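Local atomic coordinates of Alr3699 protein (Nostoc sp., PDB entry 4XSU), a protein that belongs to the GT-B clan of glycosyltransferases, with two Rossmann-like domains facing each other across a cleft that holds UDP and alpha-D-glucopyranose in this crystal. Residues Ser131-Ser136 / Thr291-Phe296; Val123-Asp128 / Leu153-Ser158; Ile238-Ala243 / Gly271-Ile276; Lys89-Ala94 / Gly111-Phe116. All coordinates share one frame; numbering follows the deposited sequence.

Contact 1 of 4, residues Ser131-Ser136 / Thr291-Phe296. With GLC (alpha-D-glucopyranose), chain J.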
loop_
_atom_site.group_PDB
_atom_site.type_symbol
_atom_site.label_atom_id
_atom_site.label_comp_id
_atom_site.label_asym_id
_atom_site.label_seq_id
_atom_site.Cartn_x
_atom_site.Cartn_y
_atom_site.Cartn_z
ATOM N N SER B 131 5.713 7.061 -20.728
ATOM C CA SER B 131 5.601 6.298 -21.945
ATOM C C SER B 131 6.121 4.889 -21.725
ATOM O O SER B 131 6.912 4.656 -20.817
ATOM C CB SER B 131 6.434 6.967 -23.038
ATOM O OG SER B 131 7.817 6.663 -22.891
ATOM N N PRO B 132 5.774 3.985 -22.599
ATOM C CA PRO B 132 6.206 2.612 -22.468
ATOM C C PRO B 132 7.714 2.524 -22.498
ATOM O O PRO B 132 8.280 1.731 -21.792
ATOM C CB PRO B 132 5.645 1.976 -23.709
ATOM C CG PRO B 132 4.480 2.791 -24.067
ATOM C CD PRO B 132 4.584 4.114 -23.429
ATOM N N GLU B 133 8.356 3.322 -23.324
ATOM C CA GLU B 133 9.832 3.413 -23.355
ATOM C C GLU B 133 10.418 3.572 -21.964
ATOM O O GLU B 133 11.324 2.857 -21.582
ATOM C CB GLU B 133 10.309 4.623 -24.166
ATOM C CG GLU B 133 9.820 4.692 -25.605
ATOM C CD GLU B 133 10.524 5.781 -26.393
ATOM O OE1 GLU B 133 9.878 6.387 -27.269
ATOM O OE2 GLU B 133 11.727 6.029 -26.142
ATOM N N HIS B 134 9.887 4.533 -21.220
ATOM C CA HIS B 134 10.428 4.910 -19.926
ATOM C C HIS B 134 9.959 4.072 -18.715
ATOM O O HIS B 134 10.659 4.059 -17.703
ATOM C CB HIS B 134 10.087 6.373 -19.646
ATOM C CG HIS B 134 11.027 7.358 -20.266
ATOM N ND1 HIS B 134 12.352 7.460 -19.899
ATOM C CD2 HIS B 134 10.817 8.322 -21.191
ATOM C CE1 HIS B 134 12.921 8.433 -20.585
ATOM N NE2 HIS B 134 12.011 8.973 -21.375
ATOM N N PHE B 135 8.772 3.444 -18.774
ATOM C CA PHE B 135 8.190 2.748 -17.593
ATOM C C PHE B 135 7.321 1.563 -17.958
ATOM O O PHE B 135 6.815 1.487 -19.072
ATOM C CB PHE B 135 7.338 3.700 -16.756
ATOM C CG PHE B 135 8.083 4.885 -16.256
ATOM C CD1 PHE B 135 8.916 4.780 -15.160
ATOM C CD2 PHE B 135 7.982 6.101 -16.905
ATOM C CE1 PHE B 135 9.633 5.882 -14.703
ATOM C CE2 PHE B 135 8.688 7.210 -16.454
ATOM C CZ PHE B 135 9.514 7.103 -15.351
ATOM N N SER B 136 7.134 0.644 -17.011
ATOM C CA SER B 136 6.241 -0.514 -17.237
ATOM C C SER B 136 4.794 -0.068 -17.386
ATOM O O SER B 136 4.393 0.982 -16.879
ATOM C CB SER B 136 6.332 -1.515 -16.079
ATOM O OG SER B 136 5.768 -0.959 -14.897
ATOM N N THR B 291 19.344 8.906 -25.575
ATOM C CA THR B 291 18.794 7.990 -26.569
ATOM C C THR B 291 17.287 7.668 -26.368
ATOM O O THR B 291 16.705 6.854 -27.107
ATOM C CB THR B 291 19.551 6.657 -26.527
ATOM O OG1 THR B 291 19.813 6.321 -25.164
ATOM C CG2 THR B 291 20.857 6.769 -27.239
ATOM N N ALA B 292 16.674 8.288 -25.364
ATOM C CA ALA B 292 15.251 8.162 -25.143
ATOM C C ALA B 292 14.771 9.550 -24.760
ATOM O O ALA B 292 15.544 10.321 -24.201
ATOM C CB ALA B 292 14.948 7.145 -24.040
ATOM N N PRO B 293 13.509 9.879 -25.082
ATOM C CA PRO B 293 13.083 11.266 -24.970
ATOM C C PRO B 293 13.260 11.858 -23.587
ATOM O O PRO B 293 12.857 11.250 -22.608
ATOM C CB PRO B 293 11.597 11.207 -25.365
ATOM C CG PRO B 293 11.491 10.042 -26.305
ATOM C CD PRO B 293 12.499 9.044 -25.782
ATOM N N GLU B 294 13.789 13.056 -23.530
ATOM C CA GLU B 294 14.058 13.704 -22.292
ATOM C C GLU B 294 12.883 14.504 -21.890
ATOM O O GLU B 294 12.397 15.262 -22.673
ATOM C CB GLU B 294 15.214 14.653 -22.468
ATOM C CG GLU B 294 15.615 15.369 -21.207
ATOM C CD GLU B 294 16.524 14.541 -20.358
ATOM O OE1 GLU B 294 17.360 13.825 -20.898
ATOM O OE2 GLU B 294 16.404 14.608 -19.149
ATOM N N PRO B 295 12.413 14.363 -20.666
ATOM C CA PRO B 295 11.263 15.136 -20.234
ATOM C C PRO B 295 11.519 16.594 -20.207
ATOM O O PRO B 295 10.755 17.319 -20.739
ATOM C CB PRO B 295 11.078 14.688 -18.802
ATOM C CG PRO B 295 11.540 13.322 -18.804
ATOM C CD PRO B 295 12.708 13.288 -19.721
ATOM N N PHE B 296 12.619 17.019 -19.640
ATOM C CA PHE B 296 12.931 18.420 -19.634
ATOM C C PHE B 296 14.347 18.666 -20.074
ATOM O O PHE B 296 14.589 19.061 -21.176
ATOM C CB PHE B 296 12.749 18.997 -18.267
ATOM C CG PHE B 296 12.896 20.464 -18.226
ATOM C CD1 PHE B 296 11.958 21.267 -18.803
ATOM C CD2 PHE B 296 13.962 21.043 -17.628
ATOM C CE1 PHE B 296 12.077 22.625 -18.770
ATOM C CE2 PHE B 296 14.089 22.401 -17.587
ATOM C CZ PHE B 296 13.143 23.195 -18.153
HETATM C C1 GLC J . 12.922 15.197 -14.240
HETATM C C2 GLC J . 13.042 14.850 -15.726
HETATM C C3 GLC J . 13.929 15.812 -16.518
HETATM C C4 GLC J . 13.800 17.251 -16.017
HETATM C C5 GLC J . 13.810 17.377 -14.489
HETATM C C6 GLC J . 12.538 18.061 -14.000
HETATM O O1 GLC J . 13.027 13.997 -13.464
HETATM O O2 GLC J . 13.563 13.521 -15.855
HETATM O O3 GLC J . 13.571 15.758 -17.903
HETATM O O4 GLC J . 14.871 18.033 -16.558
HETATM O O5 GLC J . 13.941 16.112 -13.835
HETATM O O6 GLC J . 12.618 19.465 -14.267
#
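H134 reaches across the interdomain cleft of this GT-B protein and binds the backbone of P293, while E133 beside it lies against the proline ring. The imidazole presents its edge: NE2 donates to P293 O at 2.7 Å, with an N-H...O angle of 158°. The acceptor lies almost in the ring plane and the donor in the carbonyl plane; this near-coplanar geometry restrains the turn of the imidazole, which W218, from the same side of the cleft as P293, also meets edge-to-face. E133 sets a carboxylate oxygen against a methylene of the proline. With CG anti to its own carbonyl carbon (chi1 -57°) and the chain extended beyond, the side chain crosses that of P293 at about a right angle, and OE2 comes within 3.1 Å of P293 CD, a close approach of a polar atom to a C-H group. A292 CB touches both neighbours, 4.0 Å from E133 OE2 and 4.2 Å from H134 CE1. Just beyond P293, E294 forms a salt bridge with K219 and touches UDP. The chemistry is that of a modest surface bridge: one directional bond from a side chain to a main-chain carbonyl joins the two domains beside the ligands.

Contact 2 of 4, residues Val123-Asp128 / Leu153-Ser158. With GLC (alpha-D-glucopyranose), chain J.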
loop_
_atom_site.group_PDB
_atom_site.type_symbol
_atom_site.label_atom_id
_atom_site.label_comp_id
_atom_site.label_asym_id
_atom_site.label_seq_id
_atom_site.Cartn_x
_atom_site.Cartn_y
_atom_site.Cartn_z
ATOM N N VAL B 123 -1.637 17.667 -5.161
ATOM C CA VAL B 123 -1.039 18.091 -6.424
ATOM C C VAL B 123 0.002 17.109 -6.854
ATOM O O VAL B 123 0.856 16.711 -6.067
ATOM C CB VAL B 123 -0.388 19.469 -6.308
ATOM C CG1 VAL B 123 0.384 19.785 -7.573
ATOM C CG2 VAL B 123 -1.448 20.538 -6.066
ATOM N N TYR B 124 -0.065 16.737 -8.116
ATOM C CA TYR B 124 0.973 15.924 -8.729
ATOM C C TYR B 124 1.934 16.763 -9.635
ATOM O O TYR B 124 1.562 17.216 -10.722
ATOM C CB TYR B 124 0.322 14.838 -9.580
ATOM C CG TYR B 124 1.273 13.841 -10.241
ATOM C CD1 TYR B 124 2.516 13.525 -9.695
ATOM C CD2 TYR B 124 0.885 13.172 -11.381
ATOM C CE1 TYR B 124 3.343 12.577 -10.307
ATOM C CE2 TYR B 124 1.701 12.227 -11.986
ATOM C CZ TYR B 124 2.919 11.937 -11.448
ATOM O OH TYR B 124 3.700 10.998 -12.104
ATOM N N HIS B 125 3.180 16.912 -9.216
ATOM C CA HIS B 125 4.182 17.516 -10.085
ATOM C C HIS B 125 4.827 16.442 -10.884
ATOM O O HIS B 125 5.563 15.633 -10.329
ATOM C CB HIS B 125 5.241 18.260 -9.296
ATOM C CG HIS B 125 5.883 19.355 -10.089
ATOM N ND1 HIS B 125 5.960 20.658 -9.643
ATOM C CD2 HIS B 125 6.428 19.345 -11.333
ATOM C CE1 HIS B 125 6.550 21.395 -10.569
ATOM N NE2 HIS B 125 6.845 20.624 -11.602
ATOM N N LEU B 126 4.565 16.444 -12.184
ATOM C CA LEU B 126 5.035 15.393 -13.083
ATOM C C LEU B 126 6.392 15.779 -13.735
ATOM O O LEU B 126 6.462 16.774 -14.443
ATOM C CB LEU B 126 3.981 15.182 -14.157
ATOM C CG LEU B 126 4.272 14.167 -15.239
ATOM C CD1 LEU B 126 4.430 12.779 -14.655
ATOM C CD2 LEU B 126 3.163 14.178 -16.283
ATOM N N HIS B 127 7.453 15.013 -13.478
ATOM C CA HIS B 127 8.781 15.275 -14.050
ATOM C C HIS B 127 9.153 14.169 -15.006
ATOM O O HIS B 127 10.279 14.111 -15.466
ATOM C CB HIS B 127 9.859 15.355 -12.960
ATOM C CG HIS B 127 9.661 16.464 -11.979
ATOM N ND1 HIS B 127 9.883 17.792 -12.291
ATOM C CD2 HIS B 127 9.282 16.444 -10.680
ATOM C CE1 HIS B 127 9.648 18.540 -11.223
ATOM N NE2 HIS B 127 9.283 17.743 -10.230
ATOM N N ASP B 128 8.218 13.275 -15.323
ATOM C CA ASP B 128 8.532 12.133 -16.165
ATOM C C ASP B 128 7.686 12.174 -17.431
ATOM O O ASP B 128 6.655 12.866 -17.508
ATOM C CB ASP B 128 8.264 10.801 -15.423
ATOM C CG ASP B 128 8.931 10.709 -14.036
ATOM O OD1 ASP B 128 10.114 11.072 -13.897
ATOM O OD2 ASP B 128 8.265 10.231 -13.081
ATOM N N LEU B 153 -4.638 18.683 -9.427
ATOM C CA LEU B 153 -3.824 19.314 -10.463
ATOM C C LEU B 153 -2.578 18.520 -10.754
ATOM O O LEU B 153 -1.935 18.006 -9.845
ATOM C CB LEU B 153 -3.391 20.690 -9.983
ATOM C CG LEU B 153 -2.449 21.482 -10.890
ATOM C CD1 LEU B 153 -3.120 21.889 -12.202
ATOM C CD2 LEU B 153 -1.963 22.699 -10.128
ATOM N N VAL B 154 -2.240 18.445 -12.029
ATOM C CA VAL B 154 -1.020 17.822 -12.499
ATOM C C VAL B 154 -0.149 18.906 -13.186
ATOM O O VAL B 154 -0.366 19.236 -14.347
ATOM C CB VAL B 154 -1.346 16.724 -13.514
ATOM C CG1 VAL B 154 -0.070 16.084 -14.038
ATOM C CG2 VAL B 154 -2.243 15.676 -12.895
ATOM N N ILE B 155 0.813 19.467 -12.459
ATOM C CA ILE B 155 1.852 20.324 -13.040
ATOM C C ILE B 155 2.852 19.510 -13.841
ATOM O O ILE B 155 3.501 18.649 -13.300
ATOM C CB ILE B 155 2.568 21.078 -11.938
ATOM C CG1 ILE B 155 1.617 22.131 -11.366
ATOM C CG2 ILE B 155 3.772 21.790 -12.506
ATOM C CD1 ILE B 155 1.983 22.644 -10.007
ATOM N N ALA B 156 2.931 19.745 -15.151
ATOM C CA ALA B 156 3.886 19.056 -16.031
ATOM C C ALA B 156 5.120 19.924 -16.334
ATOM O O ALA B 156 5.007 21.140 -16.528
ATOM C CB ALA B 156 3.227 18.671 -17.322
ATOM N N ASN B 157 6.295 19.294 -16.401
ATOM C CA ASN B 157 7.531 20.057 -16.483
ATOM C C ASN B 157 7.773 20.458 -17.920
ATOM O O ASN B 157 8.649 21.243 -18.184
ATOM C CB ASN B 157 8.719 19.307 -15.909
ATOM C CG ASN B 157 9.009 18.016 -16.633
ATOM O OD1 ASN B 157 8.196 17.525 -17.412
ATOM N ND2 ASN B 157 10.181 17.441 -16.363
ATOM N N SER B 158 6.953 19.947 -18.833
ATOM C CA SER B 158 7.131 20.215 -20.222
ATOM C C SER B 158 5.894 19.772 -20.978
ATOM O O SER B 158 5.112 18.960 -20.482
ATOM C CB SER B 158 8.364 19.455 -20.720
ATOM O OG SER B 158 8.038 18.196 -21.281
HETATM C C1 GLC J . 12.922 15.197 -14.240
HETATM C C2 GLC J . 13.042 14.850 -15.726
HETATM C C3 GLC J . 13.929 15.812 -16.518
HETATM C C4 GLC J . 13.800 17.251 -16.017
HETATM C C5 GLC J . 13.810 17.377 -14.489
HETATM C C6 GLC J . 12.538 18.061 -14.000
HETATM O O1 GLC J . 13.027 13.997 -13.464
HETATM O O2 GLC J . 13.563 13.521 -15.855
HETATM O O3 GLC J . 13.571 15.758 -17.903
HETATM O O4 GLC J . 14.871 18.033 -16.558
HETATM O O5 GLC J . 13.941 16.112 -13.835
HETATM O O6 GLC J . 12.618 19.465 -14.267
#
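I155 lays a methyl group over the imidazole of H125, on adjacent parallel strands of a Rossmann-like beta-alpha-beta unit. Strands 122-126 and 151-156 are linked through helix 137-150, and the axes of their short segments approach to 4.6 Å. A first torsion of -71° at I155 turns CG2 away from the backbone N, to where it makes a CH-pi contact 3.5 Å from the H125 ring centroid and 18° off the ring normal. On its polar side the imidazole is held by Y101, whose hydroxyl pairs with ND1. The other branch of I155 ends at V123, with CD1 4.1 Å from V123 CG1. The opposite face of the sheet carries Y124, V154 and L126: Y124 and V154 lie side by side and point the same way, and V154 CG1 also touches L126 CB. Between the strands, Y124 N donates to L153 O at 2.8 Å and L126 N to I155 O at 2.7 Å. Past the strand ends the chain turns toward the bound glucopyranose. H127 is held there by N103 through NE2, and N157 by S161 through OD1, while N157 ND2 comes to 3.4 Å from C6 of the sugar.

Contact 3 of 4, residues Ile238-Ala243 / Gly271-Ile276. With UDP (uridine-5'-diphosphate), chain K.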
loop_
_atom_site.group_PDB
_atom_site.type_symbol
_atom_site.label_atom_id
_atom_site.label_comp_id
_atom_site.label_asym_id
_atom_site.label_seq_id
_atom_site.Cartn_x
_atom_site.Cartn_y
_atom_site.Cartn_z
ATOM N N ILE B 238 34.517 15.808 -20.684
ATOM C CA ILE B 238 34.337 15.491 -19.292
ATOM C C ILE B 238 32.922 14.926 -19.115
ATOM O O ILE B 238 31.952 15.491 -19.611
ATOM C CB ILE B 238 34.643 16.686 -18.391
ATOM C CG1 ILE B 238 33.683 17.838 -18.628
ATOM C CG2 ILE B 238 36.053 17.174 -18.666
ATOM C CD1 ILE B 238 33.856 18.961 -17.624
ATOM N N LEU B 239 32.830 13.757 -18.494
ATOM C CA LEU B 239 31.550 13.175 -18.103
ATOM C C LEU B 239 31.348 13.460 -16.634
ATOM O O LEU B 239 32.088 12.961 -15.808
ATOM C CB LEU B 239 31.561 11.679 -18.359
ATOM C CG LEU B 239 31.938 11.344 -19.789
ATOM C CD1 LEU B 239 31.773 9.865 -20.058
ATOM C CD2 LEU B 239 31.079 12.115 -20.755
ATOM N N VAL B 240 30.373 14.298 -16.315
ATOM C CA VAL B 240 30.048 14.605 -14.941
ATOM C C VAL B 240 28.711 13.971 -14.557
ATOM O O VAL B 240 27.763 13.916 -15.368
ATOM C CB VAL B 240 29.957 16.096 -14.740
ATOM C CG1 VAL B 240 29.792 16.427 -13.274
ATOM C CG2 VAL B 240 31.195 16.776 -15.294
ATOM N N GLY B 241 28.648 13.517 -13.306
ATOM C CA GLY B 241 27.542 12.720 -12.802
ATOM C C GLY B 241 27.936 11.348 -12.262
ATOM O O GLY B 241 28.997 10.812 -12.569
ATOM N N ASP B 242 27.030 10.780 -11.475
ATOM C CA ASP B 242 27.222 9.512 -10.796
ATOM C C ASP B 242 26.472 8.434 -11.538
ATOM O O ASP B 242 25.757 8.721 -12.483
ATOM C CB ASP B 242 26.662 9.600 -9.372
ATOM C CG ASP B 242 27.570 8.970 -8.367
ATOM O OD1 ASP B 242 28.344 8.082 -8.780
ATOM O OD2 ASP B 242 27.538 9.371 -7.179
ATOM N N ALA B 243 26.628 7.188 -11.113
ATOM C CA ALA B 243 25.754 6.112 -11.581
ATOM C C ALA B 243 24.843 5.722 -10.422
ATOM O O ALA B 243 25.328 5.564 -9.310
ATOM C CB ALA B 243 26.575 4.916 -12.047
ATOM N N GLY B 271 32.716 12.067 -11.693
ATOM C CA GLY B 271 31.638 11.675 -10.797
ATOM C C GLY B 271 30.716 12.836 -10.472
ATOM O O GLY B 271 30.595 13.787 -11.257
ATOM N N PHE B 272 30.090 12.778 -9.303
ATOM C CA PHE B 272 29.050 13.698 -8.989
ATOM C C PHE B 272 29.633 14.948 -8.397
ATOM O O PHE B 272 30.333 14.898 -7.390
ATOM C CB PHE B 272 28.014 13.115 -8.029
ATOM C CG PHE B 272 26.762 13.953 -7.936
ATOM C CD1 PHE B 272 25.751 13.819 -8.881
ATOM C CD2 PHE B 272 26.619 14.909 -6.935
ATOM C CE1 PHE B 272 24.613 14.601 -8.810
ATOM C CE2 PHE B 272 25.476 15.692 -6.852
ATOM C CZ PHE B 272 24.468 15.530 -7.787
ATOM N N ARG B 273 29.297 16.075 -9.020
ATOM C CA ARG B 273 29.824 17.378 -8.644
ATOM C C ARG B 273 28.690 18.317 -8.283
ATOM O O ARG B 273 27.618 18.278 -8.909
ATOM C CB ARG B 273 30.597 17.949 -9.822
ATOM C CG ARG B 273 31.788 17.099 -10.258
ATOM C CD ARG B 273 32.924 17.207 -9.259
ATOM N NE ARG B 273 33.558 18.522 -9.270
ATOM C CZ ARG B 273 34.783 18.774 -9.732
ATOM N NH1 ARG B 273 35.258 20.008 -9.714
ATOM N NH2 ARG B 273 35.531 17.806 -10.235
ATOM N N ALA B 274 28.925 19.127 -7.253
ATOM C CA ALA B 274 28.077 20.251 -6.893
ATOM C C ALA B 274 28.381 21.590 -7.637
ATOM O O ALA B 274 27.609 22.542 -7.516
ATOM C CB ALA B 274 28.178 20.490 -5.400
ATOM N N ASP B 275 29.483 21.668 -8.380
ATOM C CA ASP B 275 29.953 22.942 -8.934
ATOM C C ASP B 275 29.717 22.927 -10.447
ATOM O O ASP B 275 30.646 23.076 -11.259
ATOM C CB ASP B 275 31.440 23.178 -8.576
ATOM C CG ASP B 275 32.365 22.155 -9.206
ATOM O OD1 ASP B 275 31.954 20.986 -9.354
ATOM O OD2 ASP B 275 33.494 22.515 -9.596
ATOM N N ILE B 276 28.457 22.739 -10.818
ATOM C CA ILE B 276 28.085 22.573 -12.231
ATOM C C ILE B 276 28.205 23.865 -13.068
ATOM O O ILE B 276 28.643 23.824 -14.229
ATOM C CB ILE B 276 26.663 21.970 -12.369
ATOM C CG1 ILE B 276 26.592 20.651 -11.606
ATOM C CG2 ILE B 276 26.329 21.693 -13.836
ATOM C CD1 ILE B 276 27.534 19.570 -12.122
HETATM N N1 UDP K . 23.797 17.566 -11.716
HETATM C C2 UDP K . 24.739 17.657 -10.670
HETATM N N3 UDP K . 25.770 16.806 -10.615
HETATM C C4 UDP K . 25.923 15.858 -11.548
HETATM C C5 UDP K . 25.008 15.748 -12.589
HETATM C C6 UDP K . 23.934 16.626 -12.654
HETATM O O2 UDP K . 24.611 18.536 -9.791
HETATM O O4 UDP K . 26.892 15.070 -11.484
HETATM C "C1'" UDP K . 22.670 18.500 -11.770
HETATM C "C2'" UDP K . 22.743 19.317 -13.050
HETATM O "O2'" UDP K . 22.810 20.711 -12.738
HETATM C "C3'" UDP K . 21.474 19.016 -13.820
HETATM C "C4'" UDP K . 20.686 18.029 -12.974
HETATM O "O4'" UDP K . 21.440 17.770 -11.786
HETATM O "O3'" UDP K . 20.717 20.216 -14.006
HETATM C "C5'" UDP K . 20.446 16.725 -13.725
HETATM O "O5'" UDP K . 19.065 16.618 -14.063
HETATM P PA UDP K . 18.611 16.417 -15.594
HETATM O O1A UDP K . 19.751 16.847 -16.485
HETATM O O2A UDP K . 17.245 17.036 -15.767
HETATM O O3A UDP K . 18.458 14.818 -15.708
HETATM P PB UDP K . 17.595 14.000 -14.622
HETATM O O1B UDP K . 18.606 13.626 -13.563
HETATM O O2B UDP K . 16.552 14.991 -14.165
HETATM O O3B UDP K . 17.046 12.830 -15.401
HETATM O O HOH W 1 31.539 10.810 -13.877
#
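G241 and G271 join at the tight part of this contact, where a strand end meets the uracil of UDP. G241 N donates to G271 O at 2.8 Å, approaching from well above the carbonyl plane. V240 CG1, anti to the backbone N (chi1 -173°), packs on R273 CG at 3.7 Å and on I276 CD1. R273 grips D275 side-on, with NE and NH1 each taking one carboxylate oxygen, and its backbone O accepts from UDP N3 at 2.9 Å. A water bridges the segments, donating to L239 O and G241 O and accepting from G271 N. Looser packing begins on the exposed side, where D242 OD2 merely approaches F272 CB at 3.9 Å; the F272 ring turns one face to the uracil, with UDP N3 3.1 Å above its plane. In the six-stranded parallel sheet of the C-terminal domain, strand 235-240 runs between strand 207-211 and the outermost strand 267-271, and L279 of helix 276-281 touches both V240 and R273.

Contact 4 of 4, residues Lys89-Ala94 / Gly111-Phe116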
loop_
_atom_site.group_PDB
_atom_site.type_symbol
_atom_site.label_atom_id
_atom_site.label_comp_id
_atom_site.label_asym_id
_atom_site.label_seq_id
_atom_site.Cartn_x
_atom_site.Cartn_y
_atom_site.Cartn_z
ATOM N N LYS B 89 2.511 6.666 8.543
ATOM C CA LYS B 89 3.234 7.846 9.037
ATOM C C LYS B 89 2.930 9.100 8.217
ATOM O O LYS B 89 2.663 10.181 8.769
ATOM C CB LYS B 89 4.724 7.589 8.989
ATOM C CG LYS B 89 5.175 6.469 9.909
ATOM C CD LYS B 89 6.534 5.920 9.508
ATOM C CE LYS B 89 7.040 4.935 10.543
ATOM N NZ LYS B 89 8.330 4.333 10.126
ATOM N N VAL B 90 2.945 8.948 6.898
ATOM C CA VAL B 90 2.700 10.080 6.012
ATOM C C VAL B 90 1.267 10.548 6.139
ATOM O O VAL B 90 1.012 11.755 6.249
ATOM C CB VAL B 90 3.014 9.729 4.548
ATOM C CG1 VAL B 90 2.554 10.832 3.604
ATOM C CG2 VAL B 90 4.503 9.467 4.380
ATOM N N VAL B 91 0.335 9.593 6.149
ATOM C CA VAL B 91 -1.087 9.908 6.364
ATOM C C VAL B 91 -1.276 10.714 7.646
ATOM O O VAL B 91 -2.054 11.674 7.688
ATOM C CB VAL B 91 -1.963 8.632 6.469
ATOM C CG1 VAL B 91 -3.384 8.996 6.893
ATOM C CG2 VAL B 91 -2.003 7.862 5.152
ATOM N N GLN B 92 -0.571 10.306 8.693
ATOM C CA GLN B 92 -0.701 10.954 9.993
ATOM C C GLN B 92 -0.238 12.400 9.871
ATOM O O GLN B 92 -0.986 13.335 10.164
ATOM C CB GLN B 92 0.114 10.202 11.052
ATOM C CG GLN B 92 -0.204 10.603 12.487
ATOM C CD GLN B 92 -0.149 9.421 13.448
ATOM O OE1 GLN B 92 -1.110 8.648 13.556
ATOM N NE2 GLN B 92 0.971 9.276 14.150
ATOM N N THR B 93 0.994 12.560 9.395
ATOM C CA THR B 93 1.583 13.872 9.136
ATOM C C THR B 93 0.671 14.754 8.275
ATOM O O THR B 93 0.400 15.906 8.607
ATOM C CB THR B 93 2.927 13.696 8.426
ATOM O OG1 THR B 93 3.732 12.762 9.163
ATOM C CG2 THR B 93 3.637 14.998 8.334
ATOM N N ALA B 94 0.135 14.197 7.200
ATOM C CA ALA B 94 -0.707 14.981 6.311
ATOM C C ALA B 94 -1.825 15.777 6.999
ATOM O O ALA B 94 -2.311 16.763 6.443
ATOM C CB ALA B 94 -1.283 14.091 5.234
ATOM N N GLY B 111 0.853 9.728 -1.535
ATOM C CA GLY B 111 0.140 10.988 -1.375
ATOM C C GLY B 111 -1.317 10.899 -1.770
ATOM O O GLY B 111 -2.144 11.585 -1.220
ATOM N N ALA B 112 -1.634 10.046 -2.725
ATOM C CA ALA B 112 -3.029 9.716 -2.995
ATOM C C ALA B 112 -3.731 9.108 -1.739
ATOM O O ALA B 112 -4.769 9.580 -1.252
ATOM C CB ALA B 112 -3.089 8.748 -4.141
ATOM N N ILE B 113 -3.127 8.060 -1.210
ATOM C CA ILE B 113 -3.659 7.429 -0.038
ATOM C C ILE B 113 -3.907 8.463 1.032
ATOM O O ILE B 113 -5.033 8.625 1.498
ATOM C CB ILE B 113 -2.708 6.333 0.438
ATOM C CG1 ILE B 113 -2.676 5.208 -0.604
ATOM C CG2 ILE B 113 -3.144 5.776 1.783
ATOM C CD1 ILE B 113 -1.595 4.172 -0.340
ATOM N N ALA B 114 -2.866 9.208 1.387
ATOM C CA ALA B 114 -2.977 10.234 2.435
ATOM C C ALA B 114 -3.884 11.367 2.044
ATOM O O ALA B 114 -4.416 12.046 2.906
ATOM C CB ALA B 114 -1.614 10.780 2.796
ATOM N N SER B 115 -4.055 11.599 0.749
ATOM C CA SER B 115 -5.030 12.603 0.306
ATOM C C SER B 115 -6.444 12.163 0.724
ATOM O O SER B 115 -7.224 12.938 1.272
ATOM C CB SER B 115 -4.966 12.805 -1.219
ATOM O OG SER B 115 -6.031 13.625 -1.682
ATOM N N PHE B 116 -6.756 10.904 0.452
ATOM C CA PHE B 116 -8.076 10.360 0.751
ATOM C C PHE B 116 -8.356 10.264 2.250
ATOM O O PHE B 116 -9.369 10.749 2.755
ATOM C CB PHE B 116 -8.215 8.974 0.154
ATOM C CG PHE B 116 -9.522 8.342 0.457
ATOM C CD1 PHE B 116 -10.670 8.796 -0.161
ATOM C CD2 PHE B 116 -9.614 7.330 1.388
ATOM C CE1 PHE B 116 -11.888 8.228 0.122
ATOM C CE2 PHE B 116 -10.828 6.760 1.673
ATOM C CZ PHE B 116 -11.963 7.210 1.041
#
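A114 and V91 meet through saturated carbon, for no flat group lies between these two helical segments of the Rossmann-like N-terminal domain. The one aromatic ring of the pair of segments, F116, serves other surfaces: F150 of helix 137-150 packs against it, and R141 of the second subunit makes a cation-pi contact with it while also bonding to its backbone O. The interface itself centres on the small A114. Its methyl group enters the hollow formed by V90, V91 and A94, approaching V91 CA to 3.7 Å and the A94 methyl, CB to CB, to 4.1 Å. V91 answers with CG2, which its first torsion sets anti to the carbonyl carbon; it lies 3.8 Å from A114 CB and also meets I113 CG2. The axes of the short segments pass 8.7 Å apart and cross at -47°, consistent with ridges-into-grooves packing of rows spaced four residues apart, such as V90 and A94. The short side chains of A114 and A94 permit this closeness, which brings V91 CA and A114 CA to 4.4 Å. On the sheet side, V90 and A94 also touch L12 and L10 of strand 9-13, so helix 85-94 is seated on the sheet as well as on helix 105-118. Within helix 85-94, K89 O takes two donors, T93 N at 3.0 Å and T93 OG1 at 2.8 Å, which arrive from opposite faces of its carbonyl plane.

In the fold
Contact 4 comes first along the chain, closing a short loop that contains strand 99-102 and pairing two helices of the N-terminal domain. After strand 122-126 begins, contact 2 opens, and helix 137-150 carries the chain round to strand 151-156, where it closes. Contact 1 starts inside that loop and ends far beyond it, so the two cross; they touch through P295 and S158, and both border the glucopyranose. Contact 3 is nested in the long loop of contact 1 and joins the ends of two neighbouring strands of the second sheet beside UDP. Contacts 2 and 4 lie within the N-terminal domain and contact 3 within the C-terminal one, while contact 1 joins the two.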